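Local structure of cytochrome P450 (Novosphingobium aromaticivorans, 3OFT) at residues S69-V74 with G301-L306; M82-L87 with C228-F233; L144-F149 with G234-V239. The protein is a single-chain, mostly helical cytochrome P450 that holds an iron protoporphyrin IX in its core beside a bound hexane-2,5-diol. All blocks are in the same frame, centred on the assembly; numbering follows the deposited sequence.

Contact 1. Residues S69-V74 with G301-L306; sequences SQCLAV and GDLVYL
Two torsions set up the meeting of Leu303 with Cys71 and Val74: chi1 of -88° swings CG of Leu303 to the side of its backbone N, and chi2 of 21°, well off a staggered value, spreads the two methyls between those partners. Leu303 CD1 reaches CB of Cys71 at 4.3 Å. Leu303 CD2 goes to Val74, three residues further along the loop, where it lies 4.1 Å from CA of Val74 and also beside that residue's CG1 methyl. Val74 in turn has CG1 on the side of its backbone N, and this one methyl serves two neighbours, since CD2 of the Tyr305 ring is also 4.3 Å from Val74 CG1. The methyl comes at the ring obliquely. All of this is van der Waals contact at loose distances, with 196 Å² buried in total.

In the fold, 301-306 leads into strand 303-307 of the mixed sheet of the P450, between strands 48-51 and 282-287, while 69-74 belongs to the loop between strand 67-68 and helix 78-82 that crosses one face of that sheet. His48 on strand 48-51 packs on Val74, Leu303 and Tyr305 alike. Within the loop, Leu72 takes up positive phi (71°) at the corner of a classic gamma turn, closed by a weak bond from Ala73 N to Cys71 O of 2.8 Å. The side chains of Cys71 and Val74 set out toward the strand; that of Leu72 instead joins the pocket of the bound (2R,5R)-hexane-2,5-diol. Asn286 OD1 accepts a hydrogen bond from Cys71 N, tying the loop to strand 282-287. The Tyr305 side chain comes within about 5 Å of the same diol, nearest atoms, and its OH is hydrogen-bonded to OD1 of Asn383, another residue of that pocket.

Contact 2. Residues M82-L87 with C228-F233; sequences MQFIPL and CRNLLF. With HEM (protoporphyrin IX containing Fe), chain D.
Phe84 and Asn230 bring the two backbones closest, with 5.3 Å from CA to CA, where the loop leaving helix 78-82 through a left-handed Gln83 passes alongside helix 221-252 and then turns at the cis peptide before Pro86. Arg229 takes hold of the helix end: its NH1 donates to Met82 O at 2.7 Å, fairly straight at 159°. The oxygen lies in the guanidinium plane, but the donor stands above the carbonyl plane by 38°. The other arm, NH2, forms a salt bridge with Asp187.

Phe84 fits beside the arginine stem, CE1 being 3.4 Å from Arg229 CG. Met82 CB covers one face of the ring near its rim, and at the ring edge Phe84 CZ meets Phe233 CD2 at 3.9 Å. Asn230, with CG anti to its backbone N (chi1 -160°), reaches across to the loop, where ND2 gives Ile85 O a weak bond of 3.0 Å. The same ND2 lies close to Leu87 N, but both are donors and they do not bond.

The haem lies directly beyond. Asn230 OD1 is 3.6 Å from the haem methyl CMD, Pro86 CG packs on the propionate carbon CGD, and Leu87 CA is 3.2 Å from O1D of that propionate. The Asp187 bridge probably balances the buried arginine charge, and one firm bond to a helix-end carbonyl and one weak bond to a loop carbonyl, together with the packing of Phe84, probably keep the loop on the haem-lining helix.

Contact 3. Residues L144-F149 with G234-V239; sequences LPLNIF and GGLDTV. With HEM (protoporphyrin IX containing Fe), chain D.
Helix 144-149 and helix 234-239 run nearly antiparallel, at 152° with their axes 8.7 Å apart, and the second is kinked where the N atoms of Thr238 and Val239 lack a bond to the preceding turn. Pro145 and Leu236 are the nearest CA pair. Pro145 CB lies 3.7 Å from Gly235 O, and its CG slides past Val239 to meet CG1 at 3.9 Å. Leu236 comes from the other helix with CG on the side of its own backbone N, and lays CD2 over the Pro145-Leu146 junction, 3.6 Å from Leu146 N. Side chain meets side chain through carbon alone, with backbone Gly235 O and Leu146 N also in van der Waals touch.

The other methyl of Val239, CG2, is 3.7 Å from the haem vinyl carbon CAB. Gly235 allows the backbone itself to approach, its CA being 3.5 Å from C2C of the porphyrin. At the kink, Thr238 OG1 donates to Gly234 O at 2.7 Å, tilted 30° from the carbonyl plane. Gly234 O also accepts from the water that sits 2.4 Å from the haem iron.

With helices 107-128 and 348-365 close by, the pair belongs to the helical core, and Gly-Gly-Leu-Asp-Thr at 234-238 matches the (Ala/Gly)-Gly-X-(Asp/Glu)-Thr motif of the distorted P450 helix over the haem.

All three contacts are buried, but contact 3 lies deepest and contact 1 furthest out, where the loop meets the sheet. Contacts 2 and 3 share helix 221-252, both touch the haem, and meet where Leu232 CD1 packs on Phe149 CE1 at 3.8 Å. Contacts 1 and 2 join mainly through Leu72, which packs on Met82, Phe84 and Leu87, with Ser69 also touching Leu87; one run of chain, 69-87, thus faces both sheet and helix. Contacts 1 and 3 do not touch. Both rest on van der Waals packing without hydrogen bonds between their segments, whereas contact 2, where a helix end and the loop after it present carbonyls, adds side-chain donors from helix 221-252.

Contact 1. Residues S69-V74 with G301-L306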
loop_
_atom_site.group_PDB
_atom_site.type_symbol
_atom_site.label_atom_id
_atom_site.label_comp_id
_atom_site.label_asym_id
_atom_site.label_seq_id
_atom_site.Cartn_x
_atom_site.Cartn_y
_atom_site.Cartn_z
ATOM N N SER A 69 2.280 6.909 -15.667
ATOM C CA SER A 69 2.175 5.780 -14.734
ATOM C C SER A 69 2.366 4.467 -15.467
ATOM O O SER A 69 2.222 3.385 -14.874
ATOM C CB SER A 69 0.819 5.763 -14.035
ATOM O OG SER A 69 0.751 6.831 -13.098
ATOM N N GLN A 70 2.678 4.546 -16.759
ATOM C CA GLN A 70 2.713 3.335 -17.558
ATOM C C GLN A 70 3.748 2.319 -17.129
ATOM O O GLN A 70 3.498 1.110 -17.183
ATOM C CB GLN A 70 3.045 3.683 -19.007
ATOM C CG GLN A 70 2.388 2.807 -19.936
ATOM C CD GLN A 70 1.192 3.514 -20.475
ATOM O OE1 GLN A 70 0.333 4.002 -19.705
ATOM N NE2 GLN A 70 1.134 3.631 -21.805
ATOM N N CYS A 71 4.925 2.805 -16.744
ATOM C CA CYS A 71 6.087 1.918 -16.490
ATOM C C CYS A 71 5.884 0.910 -15.316
ATOM O O CYS A 71 6.443 -0.195 -15.332
ATOM C CB CYS A 71 7.353 2.767 -16.274
ATOM S SG CYS A 71 7.364 3.818 -14.738
ATOM N N LEU A 72 5.106 1.308 -14.309
ATOM C CA LEU A 72 4.841 0.525 -13.071
ATOM C C LEU A 72 6.038 0.435 -12.122
ATOM O O LEU A 72 5.890 0.638 -10.920
ATOM C CB LEU A 72 4.276 -0.889 -13.333
ATOM C CG LEU A 72 3.867 -1.769 -12.123
ATOM C CD1 LEU A 72 2.692 -1.108 -11.403
ATOM C CD2 LEU A 72 3.457 -3.183 -12.540
ATOM N N ALA A 73 7.205 0.096 -12.666
ATOM C CA ALA A 73 8.351 -0.166 -11.828
ATOM C C ALA A 73 9.626 0.094 -12.564
ATOM O O ALA A 73 9.658 0.109 -13.832
ATOM C CB ALA A 73 8.336 -1.599 -11.298
ATOM N N VAL A 74 10.699 0.272 -11.794
ATOM C CA VAL A 74 12.027 0.344 -12.395
ATOM C C VAL A 74 12.568 -1.006 -12.932
ATOM O O VAL A 74 13.495 -1.010 -13.745
ATOM C CB VAL A 74 13.073 1.047 -11.460
ATOM C CG1 VAL A 74 12.578 2.474 -11.090
ATOM C CG2 VAL A 74 13.336 0.214 -10.247
ATOM N N GLY A 301 11.531 9.864 -21.245
ATOM C CA GLY A 301 12.089 8.525 -21.171
ATOM C C GLY A 301 12.811 8.194 -19.885
ATOM O O GLY A 301 13.068 7.019 -19.643
ATOM N N ASP A 302 13.208 9.196 -19.108
ATOM C CA ASP A 302 13.823 8.949 -17.801
ATOM C C ASP A 302 12.763 8.367 -16.874
ATOM O O ASP A 302 11.588 8.758 -16.951
ATOM C CB ASP A 302 14.303 10.248 -17.126
ATOM C CG ASP A 302 15.601 10.807 -17.724
ATOM O OD1 ASP A 302 16.028 11.874 -17.242
ATOM O OD2 ASP A 302 16.174 10.209 -18.661
ATOM N N LEU A 303 13.183 7.458 -15.994
ATOM C CA LEU A 303 12.323 6.989 -14.875
ATOM C C LEU A 303 12.558 7.803 -13.603
ATOM O O LEU A 303 13.678 8.265 -13.351
ATOM C CB LEU A 303 12.580 5.509 -14.576
ATOM C CG LEU A 303 11.816 4.379 -15.297
ATOM C CD1 LEU A 303 11.192 4.759 -16.628
ATOM C CD2 LEU A 303 12.643 3.074 -15.351
ATOM N N VAL A 304 11.488 7.975 -12.827
ATOM C CA VAL A 304 11.499 8.746 -11.587
ATOM C C VAL A 304 10.856 7.903 -10.475
ATOM O O VAL A 304 9.767 7.348 -10.681
ATOM C CB VAL A 304 10.668 10.049 -11.717
ATOM C CG1 VAL A 304 10.842 10.893 -10.452
ATOM C CG2 VAL A 304 11.059 10.825 -13.000
ATOM N N TYR A 305 11.530 7.788 -9.334
ATOM C CA TYR A 305 11.004 6.993 -8.210
ATOM C C TYR A 305 10.593 7.960 -7.100
ATOM O O TYR A 305 11.363 8.881 -6.750
ATOM C CB TYR A 305 12.083 6.045 -7.697
ATOM C CG TYR A 305 11.579 4.894 -6.854
ATOM C CD1 TYR A 305 11.829 4.860 -5.488
ATOM C CD2 TYR A 305 10.826 3.862 -7.429
ATOM C CE1 TYR A 305 11.387 3.787 -4.712
ATOM C CE2 TYR A 305 10.365 2.796 -6.657
ATOM C CZ TYR A 305 10.654 2.780 -5.305
ATOM O OH TYR A 305 10.228 1.725 -4.533
ATOM N N LEU A 306 9.398 7.746 -6.553
ATOM C CA LEU A 306 8.768 8.675 -5.619
ATOM C C LEU A 306 8.400 7.969 -4.316
ATOM O O LEU A 306 7.408 7.247 -4.280
ATOM C CB LEU A 306 7.488 9.251 -6.241
ATOM C CG LEU A 306 7.608 9.883 -7.616
ATOM C CD1 LEU A 306 6.243 10.347 -8.078
ATOM C CD2 LEU A 306 8.598 11.077 -7.599
#

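Contact 2. Residues M82-L87 with C228-F233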
loop_
_atom_site.group_PDB
_atom_site.type_symbol
_atom_site.label_atom_id
_atom_site.label_comp_id
_atom_site.label_asym_id
_atom_site.label_seq_id
_atom_site.Cartn_x
_atom_site.Cartn_y
_atom_site.Cartn_z
ATOM N N MET A 82 1.985 -6.804 -16.141
ATOM C CA MET A 82 0.851 -6.619 -15.230
ATOM C C MET A 82 -0.304 -5.814 -15.813
ATOM O O MET A 82 -1.446 -6.176 -15.571
ATOM C CB MET A 82 1.303 -6.113 -13.863
ATOM C CG MET A 82 2.094 -7.202 -13.096
ATOM S SD MET A 82 1.079 -8.626 -12.616
ATOM C CE MET A 82 2.356 -9.570 -11.782
ATOM N N GLN A 83 -0.017 -4.749 -16.572
ATOM C CA GLN A 83 -1.064 -3.985 -17.274
ATOM C C GLN A 83 -2.246 -3.680 -16.344
ATOM O O GLN A 83 -3.422 -3.794 -16.727
ATOM C CB GLN A 83 -1.548 -4.742 -18.535
ATOM C CG GLN A 83 -0.435 -4.905 -19.567
ATOM C CD GLN A 83 -0.194 -3.591 -20.231
ATOM O OE1 GLN A 83 -1.023 -3.131 -20.995
ATOM N NE2 GLN A 83 0.927 -2.944 -19.901
ATOM N N PHE A 84 -1.930 -3.232 -15.135
ATOM C CA PHE A 84 -2.973 -2.962 -14.130
ATOM C C PHE A 84 -3.929 -1.843 -14.529
ATOM O O PHE A 84 -3.530 -0.807 -15.067
ATOM C CB PHE A 84 -2.316 -2.544 -12.815
ATOM C CG PHE A 84 -1.681 -3.652 -12.066
ATOM C CD1 PHE A 84 -2.393 -4.782 -11.731
ATOM C CD2 PHE A 84 -0.366 -3.524 -11.613
ATOM C CE1 PHE A 84 -1.803 -5.804 -10.992
ATOM C CE2 PHE A 84 0.215 -4.535 -10.859
ATOM C CZ PHE A 84 -0.513 -5.679 -10.549
ATOM N N ILE A 85 -5.210 -2.063 -14.248
ATOM C CA ILE A 85 -6.212 -1.018 -14.450
ATOM C C ILE A 85 -6.855 -0.668 -13.082
ATOM O O ILE A 85 -7.320 -1.563 -12.359
ATOM C CB ILE A 85 -7.327 -1.489 -15.418
ATOM C CG1 ILE A 85 -6.814 -1.507 -16.861
ATOM C CG2 ILE A 85 -8.560 -0.551 -15.322
ATOM C CD1 ILE A 85 -7.904 -2.147 -17.816
ATOM N N PRO A 86 -6.916 0.628 -12.729
ATOM C CA PRO A 86 -6.504 1.842 -13.409
ATOM C C PRO A 86 -5.024 2.236 -13.172
ATOM O O PRO A 86 -4.598 3.237 -13.723
ATOM C CB PRO A 86 -7.441 2.909 -12.822
ATOM C CG PRO A 86 -7.897 2.359 -11.526
ATOM C CD PRO A 86 -7.553 0.920 -11.432
ATOM N N LEU A 87 -4.263 1.452 -12.391
ATOM C CA LEU A 87 -2.976 1.960 -11.825
ATOM C C LEU A 87 -2.013 2.469 -12.898
ATOM O O LEU A 87 -1.286 3.447 -12.686
ATOM C CB LEU A 87 -2.275 0.898 -10.953
ATOM C CG LEU A 87 -0.952 1.254 -10.251
ATOM C CD1 LEU A 87 -1.142 2.376 -9.180
ATOM C CD2 LEU A 87 -0.367 0.012 -9.627
ATOM N N CYS A 228 -9.396 -6.412 -11.954
ATOM C CA CYS A 228 -9.507 -7.327 -10.827
ATOM C C CYS A 228 -8.166 -7.698 -10.245
ATOM O O CYS A 228 -8.064 -7.775 -9.009
ATOM C CB CYS A 228 -10.278 -8.584 -11.236
ATOM S SG CYS A 228 -12.064 -8.205 -11.432
ATOM N N ARG A 229 -7.149 -7.913 -11.108
ATOM C CA ARG A 229 -5.755 -8.114 -10.676
ATOM C C ARG A 229 -5.237 -6.912 -9.861
ATOM O O ARG A 229 -4.519 -7.103 -8.846
ATOM C CB ARG A 229 -4.866 -8.304 -11.944
ATOM C CG ARG A 229 -3.408 -8.661 -11.827
ATOM C CD ARG A 229 -2.746 -8.553 -13.252
ATOM N NE ARG A 229 -3.512 -9.355 -14.180
ATOM C CZ ARG A 229 -3.685 -9.160 -15.495
ATOM N NH1 ARG A 229 -3.154 -8.163 -16.196
ATOM N NH2 ARG A 229 -4.438 -10.019 -16.117
ATOM N N ASN A 230 -5.514 -5.690 -10.342
ATOM C CA ASN A 230 -5.193 -4.485 -9.569
ATOM C C ASN A 230 -5.866 -4.399 -8.183
ATOM O O ASN A 230 -5.207 -4.014 -7.208
ATOM C CB ASN A 230 -5.470 -3.241 -10.398
ATOM C CG ASN A 230 -4.746 -1.997 -9.903
ATOM O OD1 ASN A 230 -4.119 -1.945 -8.833
ATOM N ND2 ASN A 230 -4.859 -0.977 -10.672
ATOM N N LEU A 231 -7.151 -4.725 -8.102
ATOM C CA LEU A 231 -7.863 -4.716 -6.816
ATOM C C LEU A 231 -7.279 -5.727 -5.842
ATOM O O LEU A 231 -7.050 -5.397 -4.657
ATOM C CB LEU A 231 -9.357 -4.934 -7.007
ATOM C CG LEU A 231 -10.099 -3.735 -7.592
ATOM C CD1 LEU A 231 -11.546 -4.206 -7.652
ATOM C CD2 LEU A 231 -9.987 -2.475 -6.717
ATOM N N LEU A 232 -6.954 -6.918 -6.340
ATOM C CA LEU A 232 -6.366 -7.941 -5.490
ATOM C C LEU A 232 -5.003 -7.493 -4.999
ATOM O O LEU A 232 -4.773 -7.447 -3.785
ATOM C CB LEU A 232 -6.171 -9.267 -6.248
ATOM C CG LEU A 232 -5.551 -10.414 -5.440
ATOM C CD1 LEU A 232 -6.471 -10.864 -4.286
ATOM C CD2 LEU A 232 -5.215 -11.612 -6.321
ATOM N N PHE A 233 -4.091 -7.195 -5.923
ATOM C CA PHE A 233 -2.730 -6.840 -5.521
ATOM C C PHE A 233 -2.654 -5.517 -4.759
ATOM O O PHE A 233 -1.870 -5.410 -3.811
ATOM C CB PHE A 233 -1.763 -6.845 -6.683
ATOM C CG PHE A 233 -1.337 -8.241 -7.120
ATOM C CD1 PHE A 233 -0.586 -9.062 -6.277
ATOM C CD2 PHE A 233 -1.667 -8.709 -8.392
ATOM C CE1 PHE A 233 -0.181 -10.346 -6.667
ATOM C CE2 PHE A 233 -1.253 -10.006 -8.824
ATOM C CZ PHE A 233 -0.513 -10.830 -7.960
HETATM C CHA HEM D . -3.447 3.441 -5.717
HETATM C CHB HEM D . -1.443 3.135 -1.290
HETATM C CHC HEM D . -4.958 0.116 0.062
HETATM C CHD HEM D . -6.284 -0.379 -4.532
HETATM C C1A HEM D . -2.655 3.661 -4.605
HETATM C C2A HEM D . -1.581 4.624 -4.542
HETATM C C3A HEM D . -1.015 4.566 -3.342
HETATM C C4A HEM D . -1.696 3.514 -2.586
HETATM C CMA HEM D . 0.204 5.415 -2.902
HETATM C CAA HEM D . -1.186 5.613 -5.678
HETATM C CBA HEM D . -0.295 4.871 -6.648
HETATM C CGA HEM D . 0.241 5.777 -7.747
HETATM O O1A HEM D . 0.892 5.239 -8.696
HETATM O O2A HEM D . 0.059 7.035 -7.735
HETATM C C1B HEM D . -2.226 2.295 -0.510
HETATM C C2B HEM D . -2.049 2.034 0.895
HETATM C C3B HEM D . -3.041 1.193 1.252
HETATM C C4B HEM D . -3.848 0.916 0.080
HETATM C CMB HEM D . -0.926 2.643 1.754
HETATM C CAB HEM D . -3.376 0.527 2.590
HETATM C CBB HEM D . -2.624 0.669 3.697
HETATM C C1C HEM D . -5.661 -0.315 -1.025
HETATM C C2C HEM D . -6.822 -1.195 -1.028
HETATM C C3C HEM D . -7.159 -1.346 -2.340
HETATM C C4C HEM D . -6.306 -0.505 -3.148
HETATM C CMC HEM D . -7.458 -1.844 0.243
HETATM C CAC HEM D . -8.317 -2.133 -3.000
HETATM C CBC HEM D . -8.807 -3.255 -2.482
HETATM C C1D HEM D . -5.686 0.602 -5.253
HETATM C C2D HEM D . -5.903 0.812 -6.677
HETATM C C3D HEM D . -5.055 2.023 -7.020
HETATM C C4D HEM D . -4.370 2.413 -5.818
HETATM C CMD HEM D . -6.859 0.006 -7.626
HETATM C CAD HEM D . -4.969 2.653 -8.440
HETATM C CBD HEM D . -5.840 3.920 -8.392
HETATM C CGD HEM D . -5.602 4.639 -9.724
HETATM O O1D HEM D . -4.620 4.364 -10.443
HETATM O O2D HEM D . -6.363 5.548 -10.072
HETATM N NA HEM D . -2.714 3.007 -3.373
HETATM N NB HEM D . -3.357 1.632 -0.941
HETATM N NC HEM D . -5.413 0.115 -2.318
HETATM N ND HEM D . -4.768 1.540 -4.793
HETATM FE FE HEM D . -4.113 1.627 -2.840
HETATM O O HOH W 1 -2.607 -0.124 -3.460
#

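Contact 3. Residues L144-F149 with G234-V239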
loop_
_atom_site.group_PDB
_atom_site.type_symbol
_atom_site.label_atom_id
_atom_site.label_comp_id
_atom_site.label_asym_id
_atom_site.label_seq_id
_atom_site.Cartn_x
_atom_site.Cartn_y
_atom_site.Cartn_z
ATOM N N LEU A 144 -4.743 -11.304 7.260
ATOM C CA LEU A 144 -5.954 -10.490 7.269
ATOM C C LEU A 144 -6.397 -9.944 5.893
ATOM O O LEU A 144 -7.593 -10.017 5.576
ATOM C CB LEU A 144 -5.854 -9.360 8.289
ATOM C CG LEU A 144 -7.167 -8.567 8.471
ATOM C CD1 LEU A 144 -8.179 -9.365 9.287
ATOM C CD2 LEU A 144 -6.911 -7.225 9.134
ATOM N N PRO A 145 -5.470 -9.364 5.094
ATOM C CA PRO A 145 -5.931 -8.739 3.841
ATOM C C PRO A 145 -6.563 -9.736 2.872
ATOM O O PRO A 145 -7.530 -9.392 2.204
ATOM C CB PRO A 145 -4.639 -8.147 3.243
ATOM C CG PRO A 145 -3.742 -7.914 4.466
ATOM C CD PRO A 145 -4.026 -9.129 5.307
ATOM N N LEU A 146 -6.033 -10.955 2.796
ATOM C CA LEU A 146 -6.672 -11.961 1.940
ATOM C C LEU A 146 -8.034 -12.361 2.479
ATOM O O LEU A 146 -8.965 -12.452 1.691
ATOM C CB LEU A 146 -5.795 -13.196 1.717
ATOM C CG LEU A 146 -6.437 -14.208 0.735
ATOM C CD1 LEU A 146 -6.563 -13.636 -0.709
ATOM C CD2 LEU A 146 -5.656 -15.537 0.711
ATOM N N ASN A 147 -8.162 -12.604 3.793
ATOM C CA ASN A 147 -9.488 -12.832 4.386
ATOM C C ASN A 147 -10.465 -11.716 4.100
ATOM O O ASN A 147 -11.651 -11.953 3.803
ATOM C CB ASN A 147 -9.437 -13.084 5.911
ATOM C CG ASN A 147 -8.764 -14.396 6.266
ATOM O OD1 ASN A 147 -8.368 -15.154 5.377
ATOM N ND2 ASN A 147 -8.597 -14.654 7.580
ATOM N N ILE A 148 -10.001 -10.477 4.207
ATOM C CA ILE A 148 -10.875 -9.357 3.873
ATOM C C ILE A 148 -11.279 -9.394 2.392
ATOM O O ILE A 148 -12.448 -9.193 2.050
ATOM C CB ILE A 148 -10.239 -8.013 4.294
ATOM C CG1 ILE A 148 -10.199 -7.908 5.828
ATOM C CG2 ILE A 148 -10.928 -6.848 3.627
ATOM C CD1 ILE A 148 -9.388 -6.733 6.304
ATOM N N PHE A 149 -10.326 -9.697 1.520
ATOM C CA PHE A 149 -10.628 -9.733 0.079
ATOM C C PHE A 149 -11.789 -10.660 -0.211
ATOM O O PHE A 149 -12.699 -10.328 -0.988
ATOM C CB PHE A 149 -9.438 -10.272 -0.687
ATOM C CG PHE A 149 -9.698 -10.429 -2.154
ATOM C CD1 PHE A 149 -9.723 -9.309 -2.990
ATOM C CD2 PHE A 149 -9.971 -11.691 -2.689
ATOM C CE1 PHE A 149 -9.965 -9.472 -4.367
ATOM C CE2 PHE A 149 -10.205 -11.854 -4.060
ATOM C CZ PHE A 149 -10.193 -10.733 -4.893
ATOM N N GLY A 234 -3.522 -4.564 -5.111
ATOM C CA GLY A 234 -3.468 -3.216 -4.527
ATOM C C GLY A 234 -3.808 -3.183 -3.033
ATOM O O GLY A 234 -3.368 -2.297 -2.316
ATOM N N GLY A 235 -4.584 -4.162 -2.577
ATOM C CA GLY A 235 -5.053 -4.216 -1.197
ATOM C C GLY A 235 -4.348 -5.270 -0.337
ATOM O O GLY A 235 -4.637 -5.387 0.843
ATOM N N LEU A 236 -3.428 -6.046 -0.907
ATOM C CA LEU A 236 -2.760 -7.123 -0.148
ATOM C C LEU A 236 -1.501 -6.668 0.594
ATOM O O LEU A 236 -1.530 -6.545 1.821
ATOM C CB LEU A 236 -2.463 -8.350 -1.000
ATOM C CG LEU A 236 -3.651 -9.245 -1.403
ATOM C CD1 LEU A 236 -3.132 -10.462 -2.163
ATOM C CD2 LEU A 236 -4.577 -9.660 -0.229
ATOM N N ASP A 237 -0.415 -6.388 -0.112
ATOM C CA ASP A 237 0.838 -6.043 0.591
ATOM C C ASP A 237 0.741 -4.701 1.302
ATOM O O ASP A 237 1.361 -4.520 2.341
ATOM C CB ASP A 237 2.061 -6.050 -0.338
ATOM C CG ASP A 237 1.913 -5.146 -1.565
ATOM O OD1 ASP A 237 0.892 -4.436 -1.700
ATOM O OD2 ASP A 237 2.826 -5.167 -2.448
ATOM N N THR A 238 -0.010 -3.748 0.737
ATOM C CA THR A 238 -0.111 -2.399 1.361
ATOM C C THR A 238 -0.802 -2.483 2.731
ATOM O O THR A 238 -0.332 -1.888 3.715
ATOM C CB THR A 238 -0.954 -1.458 0.490
ATOM O OG1 THR A 238 -2.163 -2.148 0.135
ATOM C CG2 THR A 238 -0.183 -1.036 -0.785
ATOM N N VAL A 239 -1.903 -3.240 2.791
ATOM C CA VAL A 239 -2.670 -3.376 4.028
ATOM C C VAL A 239 -1.873 -4.215 5.037
ATOM O O VAL A 239 -1.782 -3.845 6.199
ATOM C CB VAL A 239 -4.086 -3.917 3.801
ATOM C CG1 VAL A 239 -4.815 -4.196 5.146
ATOM C CG2 VAL A 239 -4.911 -2.856 3.002
HETATM C CHA HEM D . -3.447 3.441 -5.717
HETATM C CHB HEM D . -1.443 3.135 -1.290
HETATM C CHC HEM D . -4.958 0.116 0.062
HETATM C CHD HEM D . -6.284 -0.379 -4.532
HETATM C C1A HEM D . -2.655 3.661 -4.605
HETATM C C2A HEM D . -1.581 4.624 -4.542
HETATM C C3A HEM D . -1.015 4.566 -3.342
HETATM C C4A HEM D . -1.696 3.514 -2.586
HETATM C CMA HEM D . 0.204 5.415 -2.902
HETATM C CAA HEM D . -1.186 5.613 -5.678
HETATM C CBA HEM D . -0.295 4.871 -6.648
HETATM C CGA HEM D . 0.241 5.777 -7.747
HETATM O O1A HEM D . 0.892 5.239 -8.696
HETATM O O2A HEM D . 0.059 7.035 -7.735
HETATM C C1B HEM D . -2.226 2.295 -0.510
HETATM C C2B HEM D . -2.049 2.034 0.895
HETATM C C3B HEM D . -3.041 1.193 1.252
HETATM C C4B HEM D . -3.848 0.916 0.080
HETATM C CMB HEM D . -0.926 2.643 1.754
HETATM C CAB HEM D . -3.376 0.527 2.590
HETATM C CBB HEM D . -2.624 0.669 3.697
HETATM C C1C HEM D . -5.661 -0.315 -1.025
HETATM C C2C HEM D . -6.822 -1.195 -1.028
HETATM C C3C HEM D . -7.159 -1.346 -2.340
HETATM C C4C HEM D . -6.306 -0.505 -3.148
HETATM C CMC HEM D . -7.458 -1.844 0.243
HETATM C CAC HEM D . -8.317 -2.133 -3.000
HETATM C CBC HEM D . -8.807 -3.255 -2.482
HETATM C C1D HEM D . -5.686 0.602 -5.253
HETATM C C2D HEM D . -5.903 0.812 -6.677
HETATM C C3D HEM D . -5.055 2.023 -7.020
HETATM C C4D HEM D . -4.370 2.413 -5.818
HETATM C CMD HEM D . -6.859 0.006 -7.626
HETATM C CAD HEM D . -4.969 2.653 -8.440
HETATM C CBD HEM D . -5.840 3.920 -8.392
HETATM C CGD HEM D . -5.602 4.639 -9.724
HETATM O O1D HEM D . -4.620 4.364 -10.443
HETATM O O2D HEM D . -6.363 5.548 -10.072
HETATM N NA HEM D . -2.714 3.007 -3.373
HETATM N NB HEM D . -3.357 1.632 -0.941
HETATM N NC HEM D . -5.413 0.115 -2.318
HETATM N ND HEM D . -4.768 1.540 -4.793
HETATM FE FE HEM D . -4.113 1.627 -2.840
HETATM O O HOH W 1 -2.607 -0.124 -3.460
#